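Local coordinates for purine nucleoside phosphorylase (PDB 5TBV), which catalyses the phosphorolysis of purine nucleosides such as inosine and guanosine, releasing the free base and ribose 1-phosphate, probably as a trimer, at residues 60-65 with 91-96; 120-125 with 217-222; 157-162 with 230-235. One frame throughout, in Å; residues are numbered along the deposited sequence.

How the contacts relate
All three contacts lie within the phosphorylase-superfamily fold, none touching another: their centres are 22 to 27 Å apart. Contact 1 closes before the others open along the chain, whereas contacts 2 and 3 interleave. Contact 1 ties the loop after strand 47-51 to the turn entering helix 95-108, and strand 112-121 then leads into contact 2 at the mixed sheet. Strand 218-220 is followed by helix 224-232, whose end forms contact 3. Contact 2 borders a nucleoside and a sulfate, and Val63 of contact 1 lies near both, packed on Phe161 of the second subunit. In contact 3 the chain's own Phe161 reaches a nucleoside of the third subunit, so active sites are shared between chains.

Contact 1. Residues 60-65 with 91-96; sequences KTTVAG and EGYSNQ
Both donors of Thr62 converge on a single carboxylate oxygen of Glu91. The hydroxyl OG1 of Thr62 gives a short bond of 2.6 Å to Glu91 OE2 on its anti side, while the backbone N of Thr62 reaches the same OE2 at 3.1 Å from the syn side, with a bent N-H...O angle of 136°. Both donors stand on the same face of the carboxylate, each 32° out of its plane. Threonine suits the place because its OG1, lying between its own backbone N and carbonyl carbon (chi1 70°), can share an acceptor with that N. Val63 CG2 lies over this same face, 3.6 Å from Glu91 CD.

A separate bond comes from Tyr93, whose hydroxyl donates to Lys60 O at a very short 2.5 Å between OH and O, with the carbonyl oxygen at the ring edge. The long, rigid phenol lets a residue from the turn span to a backbone carbonyl of the loop.

Further out, a water donates to Glu91 OE1 and accepts from Thr62 N, and His88 bonds the same OE1. Val63 packs on Phe161 of the second subunit, its side chain about 5 Å from the nucleoside and about 6 Å from the sulfate. Because His88 also binds the sulfate, Glu91, held at both oxygens, couples the 60-65 loop to a sulfate ligand, and may thereby steady the loop beside the pocket.

Contact 2. Residues 120-125 with 217-222; sequences GGINRK and DVVGMS. With TBN ('2-(4-amino-pyrrolo[2,3-D]pyrimidin-7-yl)-5-hydroxymethyl-tetrahydro-furan-3,4-diol), chain B; SO4 (sulfate ion), chain C.
One carbonyl, Asp217 O, takes two successive backbone N-H groups from Ile122 and Asn123. Ile122 N lies 2.8 Å from Asp217 O but stands above the carbonyl plane, 42° out of it, and Asn123 N comes from the same face at 3.2 Å. The two strands part here, and the doubled bond holds the chain as it turns away. Asn123 then adds its side chain: its CG is anti to the backbone N (chi1 -170°), which lays the amide alongside the carboxylate of Asp217, pointing the same way, the planes 30° apart. ND2 donates to Asp217 OD1 at 3.1 Å, nearly along the C-O axis, and that oxygen lies near the amide plane. Asn123 OD1 accepts from Lys125 N and closes an Asx turn, while Asp217 OD2 is bonded by Val193 N.

Before the turn the strands run antiparallel within the mixed sheet of the phosphorylase fold. Gly120 and Val219 form the hydrogen-bonded pair, with Gly120 N to Val219 O at 2.9 Å, and Gly121 with Val218 is the non-hydrogen-bonded one. A beta carbon on Gly120 would collide with N6 of the base; the bare CA lets this amino group come to 3.4 Å. The CD1 methyl of Ile122 meets Val219 CG1 at 3.8 Å, both residues buried.

Past the strand end, Met221 N donates to the ribose O2' at 3.0 Å. Ser222 OG donates to O2 of a sulfate, probably from the crystallisation liquor and apparently where the phosphate substrate would bind; Ser35, His88, Arg86 and Leu118 also bond this ion.

Contact 3. Residues 157-162 with 230-235; sequences FGPRFP and ACHCGI. With TBN ('2-(4-amino-pyrrolo[2,3-D]pyrimidin-7-yl)-5-hydroxymethyl-tetrahydro-furan-3,4-diol), chain D.
His232, the last residue of its helix, carries most of this contact through its ring, which meets Gly158, Pro159 and Pro162. Among polar bonds, the main partner of NE2 is Asn153 OD1, outside the two segments. Pro159 O is a weak second: NE2 donates to it at 2.9 Å but bent to 122°, the carbonyl oxygen lying at the ring edge, in plane. Histidine suits the place because one flat group can offer an N-H at its rim and a face to the backbone. With CG anti to its N (chi1 179°), the ring is carried out from the helix toward the loop.

A CH-pi contact uses that face. Gly158 CA sits 3.7 Å from the centroid of the His232 ring, offset toward the rim, and glycine is needed here, as a side chain would run into His232 O.

Two CA-H...O contacts accompany the close backbone approach. Cys233 CA lies 3.1 Å from Phe157 O, and Gly158 CA lies 3.4 Å from His232 O.

In van der Waals contact, Pro162 CG meets His232 CD2 at 3.9 Å at the imidazole edge. The apolar pair is Phe157 CB with Cys233 CB, 4.1 Å apart.

Arg160 CG covers one face of the Phe161 ring, and over the opposite one lies C5' of a nucleoside hydrogen-bonded by Tyr202, His259, Tyr90, Met221 and Asn245 of the third subunit. The helix itself ends in a Schellman motif, with Gly234 at positive phi. An aromatic lent across a subunit interface to a neighbour's pocket is characteristic of trimeric purine nucleoside phosphorylases.

Contact 1. Residues 60-65 with 91-96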
loop_
_atom_site.group_PDB
_atom_site.type_symbol
_atom_site.label_atom_id
_atom_site.label_comp_id
_atom_site.label_asym_id
_atom_site.label_seq_id
_atom_site.Cartn_x
_atom_site.Cartn_y
_atom_site.Cartn_z
ATOM N N LYS A 60 -2.689 -12.525 21.779
ATOM C CA LYS A 60 -4.068 -12.543 22.262
ATOM C C LYS A 60 -5.034 -12.007 21.200
ATOM O O LYS A 60 -4.735 -11.018 20.523
ATOM C CB LYS A 60 -4.158 -11.701 23.538
ATOM C CG LYS A 60 -5.558 -11.460 24.096
ATOM C CD LYS A 60 -5.581 -10.203 24.975
ATOM C CE LYS A 60 -6.246 -10.453 26.330
ATOM N NZ LYS A 60 -7.671 -10.886 26.232
ATOM N N THR A 61 -6.200 -12.657 21.055
ATOM C CA THR A 61 -7.246 -12.127 20.176
ATOM C C THR A 61 -7.877 -10.891 20.808
ATOM O O THR A 61 -8.125 -10.869 22.013
ATOM C CB THR A 61 -8.348 -13.171 19.904
ATOM O OG1 THR A 61 -8.830 -13.721 21.144
ATOM C CG2 THR A 61 -7.855 -14.309 18.996
ATOM N N THR A 62 -8.164 -9.855 19.994
ATOM C CA THR A 62 -8.827 -8.660 20.523
ATOM C C THR A 62 -10.132 -8.305 19.806
ATOM O O THR A 62 -10.730 -7.275 20.127
ATOM C CB THR A 62 -7.883 -7.429 20.521
ATOM O OG1 THR A 62 -7.625 -6.975 19.189
ATOM C CG2 THR A 62 -6.554 -7.713 21.202
ATOM N N VAL A 63 -10.599 -9.112 18.851
ATOM C CA VAL A 63 -11.807 -8.822 18.064
ATOM C C VAL A 63 -12.984 -9.674 18.563
ATOM O O VAL A 63 -12.837 -10.875 18.824
ATOM C CB VAL A 63 -11.543 -9.073 16.559
ATOM C CG1 VAL A 63 -12.796 -8.807 15.687
ATOM C CG2 VAL A 63 -10.362 -8.246 16.056
ATOM N N ALA A 64 -14.166 -9.069 18.633
ATOM C CA ALA A 64 -15.371 -9.813 18.992
ATOM C C ALA A 64 -15.619 -10.979 18.032
ATOM O O ALA A 64 -15.532 -10.837 16.811
ATOM C CB ALA A 64 -16.581 -8.879 18.997
ATOM N N GLY A 65 -15.958 -12.135 18.586
ATOM C CA GLY A 65 -16.198 -13.299 17.764
ATOM C C GLY A 65 -14.965 -14.115 17.470
ATOM O O GLY A 65 -15.009 -14.975 16.588
ATOM N N GLU A 91 -5.284 -5.172 13.743
ATOM C CA GLU A 91 -5.188 -5.087 15.206
ATOM C C GLU A 91 -3.897 -4.411 15.674
ATOM O O GLU A 91 -3.817 -3.981 16.835
ATOM C CB GLU A 91 -5.296 -6.489 15.848
ATOM C CG GLU A 91 -6.689 -7.171 15.745
ATOM C CD GLU A 91 -6.747 -8.589 16.362
ATOM O OE1 GLU A 91 -6.950 -9.581 15.627
ATOM O OE2 GLU A 91 -6.634 -8.729 17.595
ATOM N N GLY A 92 -2.884 -4.298 14.809
ATOM C CA GLY A 92 -1.600 -3.743 15.222
ATOM C C GLY A 92 -0.469 -4.749 15.374
ATOM O O GLY A 92 0.677 -4.336 15.597
ATOM N N TYR A 93 -0.742 -6.043 15.227
ATOM C CA TYR A 93 0.284 -7.076 15.294
ATOM C C TYR A 93 1.203 -7.009 14.071
ATOM O O TYR A 93 0.826 -6.495 13.012
ATOM C CB TYR A 93 -0.373 -8.458 15.422
ATOM C CG TYR A 93 -1.082 -8.692 16.765
ATOM C CD1 TYR A 93 -0.380 -8.603 17.955
ATOM C CD2 TYR A 93 -2.451 -9.004 16.834
ATOM C CE1 TYR A 93 -0.991 -8.822 19.175
ATOM C CE2 TYR A 93 -3.081 -9.234 18.075
ATOM C CZ TYR A 93 -2.340 -9.132 19.237
ATOM O OH TYR A 93 -2.905 -9.338 20.484
ATOM N N SER A 94 2.441 -7.505 14.242
ATOM C CA SER A 94 3.465 -7.479 13.194
ATOM C C SER A 94 3.304 -8.686 12.274
ATOM O O SER A 94 2.573 -9.636 12.577
ATOM C CB SER A 94 4.881 -7.491 13.790
ATOM O OG SER A 94 5.206 -8.795 14.296
ATOM N N ASN A 95 4.012 -8.669 11.138
ATOM C CA ASN A 95 3.880 -9.835 10.277
ATOM C C ASN A 95 4.490 -11.071 10.915
ATOM O O ASN A 95 4.062 -12.175 10.583
ATOM C CB ASN A 95 4.476 -9.599 8.885
ATOM C CG ASN A 95 5.885 -9.082 8.919
ATOM O OD1 ASN A 95 6.513 -9.007 9.976
ATOM N ND2 ASN A 95 6.399 -8.703 7.741
ATOM N N GLN A 96 5.433 -10.916 11.852
ATOM C CA GLN A 96 5.953 -12.081 12.582
ATOM C C GLN A 96 4.907 -12.671 13.536
ATOM O O GLN A 96 4.865 -13.889 13.768
ATOM C CB GLN A 96 7.197 -11.685 13.381
ATOM C CG GLN A 96 8.265 -10.938 12.619
ATOM C CD GLN A 96 9.156 -11.860 11.807
ATOM O OE1 GLN A 96 8.954 -13.075 11.780
ATOM N NE2 GLN A 96 10.143 -11.279 11.127
HETATM O O HOH W 1 -8.603 -11.228 17.176
HETATM O O HOH W 2 -5.752 -4.222 18.992
#

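Contact 2. Residues 120-125 with 217-222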
loop_
_atom_site.group_PDB
_atom_site.type_symbol
_atom_site.label_atom_id
_atom_site.label_comp_id
_atom_site.label_asym_id
_atom_site.label_seq_id
_atom_site.Cartn_x
_atom_site.Cartn_y
_atom_site.Cartn_z
ATOM N N GLY A 120 -17.314 -9.291 2.519
ATOM C CA GLY A 120 -18.318 -8.597 1.726
ATOM C C GLY A 120 -18.369 -9.140 0.299
ATOM O O GLY A 120 -17.330 -9.419 -0.303
ATOM N N GLY A 121 -19.579 -9.278 -0.229
ATOM C CA GLY A 121 -19.722 -9.693 -1.620
ATOM C C GLY A 121 -19.552 -8.493 -2.538
ATOM O O GLY A 121 -20.086 -7.412 -2.271
ATOM N N ILE A 122 -18.791 -8.677 -3.618
ATOM C CA ILE A 122 -18.619 -7.654 -4.656
ATOM C C ILE A 122 -19.394 -8.019 -5.907
ATOM O O ILE A 122 -20.189 -7.224 -6.415
ATOM C CB ILE A 122 -17.117 -7.433 -4.976
ATOM C CG1 ILE A 122 -16.322 -6.983 -3.739
ATOM C CG2 ILE A 122 -16.970 -6.430 -6.107
ATOM C CD1 ILE A 122 -16.749 -5.598 -3.131
ATOM N N ASN A 123 -19.164 -9.230 -6.420
ATOM C CA ASN A 123 -19.990 -9.787 -7.477
ATOM C C ASN A 123 -21.471 -9.598 -7.147
ATOM O O ASN A 123 -21.915 -9.929 -6.041
ATOM C CB ASN A 123 -19.653 -11.273 -7.624
ATOM C CG ASN A 123 -20.277 -11.897 -8.834
ATOM O OD1 ASN A 123 -21.501 -11.962 -8.964
ATOM N ND2 ASN A 123 -19.438 -12.378 -9.736
ATOM N N ARG A 124 -22.236 -9.044 -8.109
ATOM C CA ARG A 124 -23.627 -8.683 -7.846
ATOM C C ARG A 124 -24.496 -9.898 -7.526
ATOM O O ARG A 124 -25.574 -9.749 -6.934
ATOM C CB ARG A 124 -24.221 -7.934 -9.045
ATOM C CG ARG A 124 -23.656 -6.546 -9.284
ATOM C CD ARG A 124 -24.477 -5.767 -10.327
ATOM N NE ARG A 124 -25.751 -5.363 -9.735
ATOM C CZ ARG A 124 -25.992 -4.157 -9.220
ATOM N NH1 ARG A 124 -25.049 -3.221 -9.248
ATOM N NH2 ARG A 124 -27.174 -3.892 -8.672
ATOM N N LYS A 125 -24.049 -11.098 -7.885
ATOM C CA LYS A 125 -24.889 -12.273 -7.677
ATOM C C LYS A 125 -24.945 -12.681 -6.202
ATOM O O LYS A 125 -25.937 -13.278 -5.768
ATOM C CB LYS A 125 -24.377 -13.414 -8.562
ATOM C CG LYS A 125 -25.127 -14.723 -8.436
ATOM C CD LYS A 125 -25.447 -15.340 -9.804
ATOM C CE LYS A 125 -24.203 -15.569 -10.658
ATOM N NZ LYS A 125 -23.808 -14.366 -11.441
ATOM N N ASP A 217 -14.331 -10.812 -6.580
ATOM C CA ASP A 217 -15.666 -11.279 -6.249
ATOM C C ASP A 217 -16.055 -11.011 -4.805
ATOM O O ASP A 217 -17.250 -10.864 -4.519
ATOM C CB ASP A 217 -15.789 -12.780 -6.554
ATOM C CG ASP A 217 -15.560 -13.077 -8.022
ATOM O OD1 ASP A 217 -16.466 -12.782 -8.846
ATOM O OD2 ASP A 217 -14.466 -13.577 -8.355
ATOM N N VAL A 218 -15.078 -10.939 -3.899
ATOM C CA VAL A 218 -15.313 -10.699 -2.471
ATOM C C VAL A 218 -14.131 -9.917 -1.903
ATOM O O VAL A 218 -13.036 -9.895 -2.481
ATOM C CB VAL A 218 -15.493 -12.011 -1.662
ATOM C CG1 VAL A 218 -16.596 -12.886 -2.235
ATOM C CG2 VAL A 218 -14.177 -12.802 -1.609
ATOM N N VAL A 219 -14.341 -9.312 -0.729
ATOM C CA VAL A 219 -13.319 -8.505 -0.064
ATOM C C VAL A 219 -13.373 -8.761 1.442
ATOM O O VAL A 219 -14.458 -8.853 2.028
ATOM C CB VAL A 219 -13.506 -6.998 -0.392
ATOM C CG1 VAL A 219 -14.907 -6.495 0.030
ATOM C CG2 VAL A 219 -12.414 -6.161 0.273
ATOM N N GLY A 220 -12.204 -8.881 2.075
ATOM C CA GLY A 220 -12.172 -8.966 3.528
ATOM C C GLY A 220 -10.811 -8.548 4.058
ATOM O O GLY A 220 -9.935 -8.142 3.292
ATOM N N MET A 221 -10.635 -8.663 5.388
ATOM C CA MET A 221 -9.463 -8.113 6.082
ATOM C C MET A 221 -8.551 -9.188 6.681
ATOM O O MET A 221 -7.787 -8.904 7.625
ATOM C CB MET A 221 -9.890 -7.136 7.185
ATOM C CG MET A 221 -10.965 -6.125 6.790
ATOM S SD MET A 221 -11.500 -5.052 8.143
ATOM C CE MET A 221 -12.791 -4.147 7.257
ATOM N N SER A 222 -8.584 -10.406 6.151
ATOM C CA SER A 222 -7.816 -11.498 6.751
ATOM C C SER A 222 -7.354 -12.431 5.640
ATOM O O SER A 222 -7.313 -12.039 4.466
ATOM C CB SER A 222 -8.656 -12.228 7.822
ATOM O OG SER A 222 -9.655 -13.043 7.211
HETATM O "O5'" TBN B . -16.747 -7.183 10.450
HETATM C "C5'" TBN B . -15.372 -7.057 10.165
HETATM C "C4'" TBN B . -14.629 -8.384 10.278
HETATM O "O4'" TBN B . -15.219 -9.313 9.425
HETATM C "C1'" TBN B . -14.635 -9.266 8.164
HETATM N N9 TBN B . -15.599 -8.629 7.254
HETATM C C8 TBN B . -16.901 -8.887 7.361
HETATM C C7 TBN B . -17.648 -8.212 6.455
HETATM C C5 TBN B . -16.699 -7.475 5.733
HETATM C C6 TBN B . -16.768 -6.510 4.601
HETATM N N1 TBN B . -15.631 -5.985 4.169
HETATM C C2 TBN B . -14.484 -6.312 4.735
HETATM N N3 TBN B . -14.346 -7.171 5.729
HETATM C C4 TBN B . -15.389 -7.773 6.272
HETATM N N6 TBN B . -17.930 -6.144 4.033
HETATM C "C2'" TBN B . -13.320 -8.524 8.336
HETATM O "O2'" TBN B . -12.314 -9.289 7.808
HETATM C "C3'" TBN B . -13.190 -8.261 9.820
HETATM O "O3'" TBN B . -12.326 -9.151 10.492
HETATM S S SO4 C . -12.574 -12.567 9.665
HETATM O O1 SO4 C . -13.048 -11.268 10.268
HETATM O O2 SO4 C . -11.958 -12.267 8.362
HETATM O O3 SO4 C . -13.606 -13.576 9.415
HETATM O O4 SO4 C . -11.552 -13.146 10.532
#

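Contact 3. Residues 157-162 with 230-235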
loop_
_atom_site.group_PDB
_atom_site.type_symbol
_atom_site.label_atom_id
_atom_site.label_comp_id
_atom_site.label_asym_id
_atom_site.label_seq_id
_atom_site.Cartn_x
_atom_site.Cartn_y
_atom_site.Cartn_z
ATOM N N PHE A 157 11.797 -22.798 6.558
ATOM C CA PHE A 157 10.400 -22.955 6.177
ATOM C C PHE A 157 10.158 -22.901 4.677
ATOM O O PHE A 157 9.238 -23.564 4.204
ATOM C CB PHE A 157 9.529 -21.886 6.866
ATOM C CG PHE A 157 9.389 -22.115 8.331
ATOM C CD1 PHE A 157 8.518 -23.077 8.801
ATOM C CD2 PHE A 157 10.177 -21.423 9.231
ATOM C CE1 PHE A 157 8.418 -23.341 10.155
ATOM C CE2 PHE A 157 10.085 -21.675 10.577
ATOM C CZ PHE A 157 9.191 -22.633 11.037
ATOM N N GLY A 158 10.947 -22.162 3.901
ATOM C CA GLY A 158 10.681 -22.074 2.481
ATOM C C GLY A 158 11.588 -21.122 1.730
ATOM O O GLY A 158 12.563 -20.603 2.285
ATOM N N PRO A 159 11.269 -20.860 0.456
ATOM C CA PRO A 159 12.154 -20.059 -0.404
ATOM C C PRO A 159 11.995 -18.553 -0.216
ATOM O O PRO A 159 10.967 -18.051 0.236
ATOM C CB PRO A 159 11.696 -20.442 -1.817
ATOM C CG PRO A 159 10.226 -20.614 -1.655
ATOM C CD PRO A 159 10.092 -21.341 -0.291
ATOM N N ARG A 160 13.035 -17.830 -0.648
ATOM C CA ARG A 160 12.992 -16.360 -0.658
ATOM C C ARG A 160 11.838 -15.821 -1.508
ATOM O O ARG A 160 11.183 -14.834 -1.124
ATOM C CB ARG A 160 14.338 -15.817 -1.159
ATOM C CG ARG A 160 14.408 -14.312 -1.483
ATOM C CD ARG A 160 14.526 -13.406 -0.251
ATOM N NE ARG A 160 13.252 -13.280 0.463
ATOM C CZ ARG A 160 13.078 -12.462 1.497
ATOM N NH1 ARG A 160 11.895 -12.396 2.112
ATOM N NH2 ARG A 160 14.100 -11.719 1.924
ATOM N N PHE A 161 11.581 -16.446 -2.668
ATOM C CA PHE A 161 10.573 -15.989 -3.636
ATOM C C PHE A 161 9.548 -17.088 -3.893
ATOM O O PHE A 161 9.688 -17.863 -4.850
ATOM C CB PHE A 161 11.215 -15.586 -4.967
ATOM C CG PHE A 161 12.305 -14.559 -4.829
ATOM C CD1 PHE A 161 11.994 -13.240 -4.515
ATOM C CD2 PHE A 161 13.636 -14.911 -5.019
ATOM C CE1 PHE A 161 13.010 -12.285 -4.384
ATOM C CE2 PHE A 161 14.646 -13.964 -4.887
ATOM C CZ PHE A 161 14.327 -12.651 -4.574
ATOM N N PRO A 162 8.475 -17.158 -3.123
ATOM C CA PRO A 162 7.486 -18.225 -3.389
ATOM C C PRO A 162 6.581 -17.922 -4.593
ATOM O O PRO A 162 6.237 -16.766 -4.872
ATOM C CB PRO A 162 6.694 -18.312 -2.073
ATOM C CG PRO A 162 7.020 -17.067 -1.294
ATOM C CD PRO A 162 8.243 -16.419 -1.864
ATOM N N ALA A 230 1.400 -20.316 4.660
ATOM C CA ALA A 230 1.168 -21.744 4.419
ATOM C C ALA A 230 1.804 -22.211 3.110
ATOM O O ALA A 230 2.443 -23.277 3.057
ATOM C CB ALA A 230 -0.337 -22.023 4.406
ATOM N N CYS A 231 1.593 -21.454 2.032
ATOM C CA CYS A 231 2.128 -21.830 0.721
ATOM C C CYS A 231 3.655 -21.846 0.737
ATOM O O CYS A 231 4.292 -22.730 0.142
ATOM C CB CYS A 231 1.602 -20.845 -0.329
ATOM S SG CYS A 231 2.050 -21.218 -2.059
ATOM N N HIS A 232 4.251 -20.872 1.427
ATOM C CA HIS A 232 5.702 -20.764 1.571
ATOM C C HIS A 232 6.313 -22.034 2.178
ATOM O O HIS A 232 7.374 -22.498 1.722
ATOM C CB HIS A 232 6.007 -19.518 2.419
ATOM C CG HIS A 232 7.463 -19.269 2.686
ATOM N ND1 HIS A 232 8.046 -19.521 3.912
ATOM C CD2 HIS A 232 8.431 -18.710 1.918
ATOM C CE1 HIS A 232 9.320 -19.158 3.879
ATOM N NE2 HIS A 232 9.578 -18.660 2.679
ATOM N N CYS A 233 5.669 -22.613 3.206
ATOM C CA CYS A 233 6.167 -23.844 3.826
ATOM C C CYS A 233 5.440 -25.111 3.351
ATOM O O CYS A 233 5.547 -26.149 4.010
ATOM C CB CYS A 233 6.147 -23.761 5.362
ATOM S SG CYS A 233 4.489 -23.712 6.192
ATOM N N GLY A 234 4.781 -25.070 2.195
ATOM C CA GLY A 234 4.308 -26.281 1.539
ATOM C C GLY A 234 3.042 -26.914 2.095
ATOM O O GLY A 234 2.838 -28.126 1.927
ATOM N N ILE A 235 2.187 -26.142 2.758
ATOM C CA ILE A 235 0.915 -26.637 3.276
ATOM C C ILE A 235 -0.186 -26.330 2.257
ATOM O O ILE A 235 -0.319 -25.193 1.798
ATOM C CB ILE A 235 0.607 -26.032 4.659
ATOM C CG1 ILE A 235 1.621 -26.557 5.702
ATOM C CG2 ILE A 235 -0.850 -26.350 5.086
ATOM C CD1 ILE A 235 1.579 -25.824 7.052
HETATM O "O5'" TBN D . 13.282 -13.553 -9.008
HETATM C "C5'" TBN D . 12.927 -12.442 -8.215
HETATM C "C4'" TBN D . 13.870 -11.260 -8.413
HETATM O "O4'" TBN D . 13.889 -10.910 -9.761
HETATM C "C1'" TBN D . 12.899 -9.974 -10.041
HETATM N N9 TBN D . 11.840 -10.663 -10.794
HETATM C C8 TBN D . 12.149 -11.580 -11.709
HETATM C C7 TBN D . 11.058 -12.123 -12.300
HETATM C C5 TBN D . 9.988 -11.466 -11.678
HETATM C C6 TBN D . 8.506 -11.539 -11.799
HETATM N N1 TBN D . 7.784 -10.750 -11.017
HETATM C C2 TBN D . 8.372 -9.934 -10.163
HETATM N N3 TBN D . 9.678 -9.805 -10.013
HETATM C C4 TBN D . 10.530 -10.528 -10.717
HETATM N N6 TBN D . 7.891 -12.385 -12.643
HETATM C "C2'" TBN D . 12.470 -9.399 -8.702
HETATM O "O2'" TBN D . 12.550 -8.033 -8.766
HETATM C "C3'" TBN D . 13.385 -10.029 -7.675
HETATM O "O3'" TBN D . 14.443 -9.195 -7.253
#